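Local coordinates for protein uncharacterized esterase YxiM (Bacillus subtilis, PDB 2O14) that is of unknown function but belongs to the GDSL lipolytic family and is probably an esterase or related hydrolase, at residues A[165-170]-A[189-194]. Residues are numbered along the deposited sequence; the frame is centred on the assembly and turned at random.
Sequences IYVGGD and QMLPHY
Leu191 O accepts a hydrogen bond from the backbone N of Tyr194 at 2.7 Å, an i to i+3 bond, and His193 N reaches Met190 O at 3.0 Å. This spacing identifies residues 191-193 as a 3-10 turn following the short helix 187-190, and it fixes the backbone from which the side chain of Leu191 leaves toward strand 164-169. No hydrogen bond joins the two segments; on the 189-194 side all of the contact is made by one methyl, Leu191 CD1. Leu191 CD1 lies 4.0 Å from Val167 CG2 and 4.2 Å from Ile165 CG2, while the two CG2 atoms are 4.1 Å apart, so the three methyls form a nearly equilateral triangle. All three touching residues are buried, yet their mutual burial is modest, 74 Å² in total. The side chain of Leu191 meets that of Ile165 at about a right angle and that of Val167 more obliquely. Both strand residues present a beta-branch: in Val167, with CG1 anti to the backbone N (chi1 -171°), CG2 is the methyl placed beside that N, whereas in Ile165 the CG2 methyl is itself anti to N. The topology is that of the SGNH/GDSL hydrolases: strand 164-169 belongs to a parallel sheet, between strands 201-204 and 233-237, and helix 187-190 lies on the crossover of its beta-alpha-beta unit with strand 201-204. At the far end of the strand, Asp170 precedes Ser171, the probable nucleophile, but the apolar contact itself lies away from the active site. Strand alternation sends Ile165 and Val167 toward the turn, while Tyr166 packs elsewhere, against Tyr227 and Arg203. The apolar cluster continues onto the adjacent strand, where Met235 touches both Ile165 and Leu191.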
loop_
_atom_site.group_PDB
_atom_site.type_symbol
_atom_site.label_atom_id
_atom_site.label_comp_id
_atom_site.label_asym_id
_atom_site.label_seq_id
_atom_site.Cartn_x
_atom_site.Cartn_y
_atom_site.Cartn_z
ATOM N N ILE A 165 -9.397 2.504 -5.470
ATOM C CA ILE A 165 -9.013 3.672 -4.691
ATOM C C ILE A 165 -7.529 3.453 -4.394
ATOM O O ILE A 165 -7.180 2.533 -3.651
ATOM C CB ILE A 165 -9.733 3.740 -3.330
ATOM C CG1 ILE A 165 -11.249 3.793 -3.521
ATOM C CG2 ILE A 165 -9.253 4.972 -2.558
ATOM C CD1 ILE A 165 -11.722 5.044 -4.196
ATOM N N TYR A 166 -6.659 4.271 -4.979
ATOM C CA TYR A 166 -5.224 4.139 -4.729
ATOM C C TYR A 166 -4.877 5.097 -3.597
ATOM O O TYR A 166 -5.104 6.305 -3.706
ATOM C CB TYR A 166 -4.429 4.494 -5.987
ATOM C CG TYR A 166 -4.636 3.515 -7.116
ATOM C CD1 TYR A 166 -3.869 2.354 -7.208
ATOM C CD2 TYR A 166 -5.628 3.725 -8.071
ATOM C CE1 TYR A 166 -4.084 1.427 -8.225
ATOM C CE2 TYR A 166 -5.854 2.804 -9.088
ATOM C CZ TYR A 166 -5.081 1.658 -9.160
ATOM O OH TYR A 166 -5.313 0.747 -10.160
ATOM N N VAL A 167 -4.331 4.562 -2.510
ATOM C CA VAL A 167 -3.995 5.392 -1.361
ATOM C C VAL A 167 -2.510 5.702 -1.202
ATOM O O VAL A 167 -1.663 4.806 -1.250
ATOM C CB VAL A 167 -4.485 4.742 -0.045
ATOM C CG1 VAL A 167 -4.328 5.720 1.112
ATOM C CG2 VAL A 167 -5.935 4.309 -0.181
ATOM N N GLY A 168 -2.208 6.983 -1.011
ATOM C CA GLY A 168 -0.840 7.410 -0.795
ATOM C C GLY A 168 -0.762 7.986 0.609
ATOM O O GLY A 168 -1.723 8.604 1.076
ATOM N N GLY A 169 0.353 7.784 1.302
ATOM C CA GLY A 169 0.461 8.322 2.648
ATOM C C GLY A 169 1.697 7.879 3.401
ATOM O O GLY A 169 2.634 7.336 2.809
ATOM N N ASP A 170 1.692 8.114 4.712
ATOM C CA ASP A 170 2.810 7.751 5.578
ATOM C C ASP A 170 2.423 6.697 6.622
ATOM O O ASP A 170 1.541 5.869 6.387
ATOM C CB ASP A 170 3.351 8.996 6.291
ATOM C CG ASP A 170 2.262 9.774 7.020
ATOM O OD1 ASP A 170 1.346 9.134 7.575
ATOM O OD2 ASP A 170 2.332 11.023 7.048
ATOM N N GLN A 189 -5.704 1.390 5.782
ATOM C CA GLN A 189 -5.837 -0.042 5.998
ATOM C C GLN A 189 -7.259 -0.378 6.450
ATOM O O GLN A 189 -7.729 -1.498 6.263
ATOM C CB GLN A 189 -4.828 -0.497 7.054
ATOM C CG GLN A 189 -4.984 -1.940 7.516
ATOM C CD GLN A 189 -3.977 -2.309 8.594
ATOM O OE1 GLN A 189 -4.067 -3.374 9.209
ATOM N NE2 GLN A 189 -3.008 -1.427 8.826
HETATM N N MSE A 190 -7.939 0.604 7.044
HETATM C CA MSE A 190 -9.306 0.410 7.528
HETATM C C MSE A 190 -10.361 0.900 6.543
HETATM O O MSE A 190 -11.554 0.668 6.729
HETATM C CB MSE A 190 -9.501 1.121 8.869
HETATM C CG MSE A 190 -9.754 0.170 10.020
HETATM SE SE MSE A 190 -8.281 -1.049 10.315
HETATM C CE MSE A 190 -7.403 -0.071 11.732
ATOM N N LEU A 191 -9.914 1.582 5.499
ATOM C CA LEU A 191 -10.809 2.103 4.479
ATOM C C LEU A 191 -11.760 1.038 3.934
ATOM O O LEU A 191 -12.971 1.260 3.842
ATOM C CB LEU A 191 -9.994 2.679 3.323
ATOM C CG LEU A 191 -10.335 4.087 2.845
ATOM C CD1 LEU A 191 -9.545 4.358 1.570
ATOM C CD2 LEU A 191 -11.831 4.230 2.590
ATOM N N PRO A 192 -11.227 -0.137 3.561
ATOM C CA PRO A 192 -12.110 -1.179 3.029
ATOM C C PRO A 192 -13.318 -1.529 3.902
ATOM O O PRO A 192 -14.326 -2.030 3.399
ATOM C CB PRO A 192 -11.161 -2.361 2.791
ATOM C CG PRO A 192 -10.001 -2.089 3.702
ATOM C CD PRO A 192 -9.830 -0.603 3.615
ATOM N N HIS A 193 -13.226 -1.245 5.198
ATOM C CA HIS A 193 -14.324 -1.528 6.122
ATOM C C HIS A 193 -15.417 -0.463 6.041
ATOM O O HIS A 193 -16.406 -0.531 6.774
ATOM C CB HIS A 193 -13.814 -1.589 7.568
ATOM C CG HIS A 193 -12.772 -2.638 7.807
ATOM N ND1 HIS A 193 -11.582 -2.678 7.111
ATOM C CD2 HIS A 193 -12.728 -3.668 8.684
ATOM C CE1 HIS A 193 -10.851 -3.687 7.549
ATOM N NE2 HIS A 193 -11.523 -4.304 8.505
ATOM N N TYR A 194 -15.247 0.520 5.161
ATOM C CA TYR A 194 -16.234 1.587 5.047
ATOM C C TYR A 194 -16.776 1.889 3.659
ATOM O O TYR A 194 -17.727 2.650 3.528
ATOM C CB TYR A 194 -15.686 2.864 5.680
ATOM C CG TYR A 194 -15.664 2.787 7.182
ATOM C CD1 TYR A 194 -16.848 2.843 7.912
ATOM C CD2 TYR A 194 -14.472 2.608 7.875
ATOM C CE1 TYR A 194 -16.848 2.720 9.296
ATOM C CE2 TYR A 194 -14.459 2.481 9.260
ATOM C CZ TYR A 194 -15.654 2.536 9.964
ATOM O OH TYR A 194 -15.658 2.384 11.330
#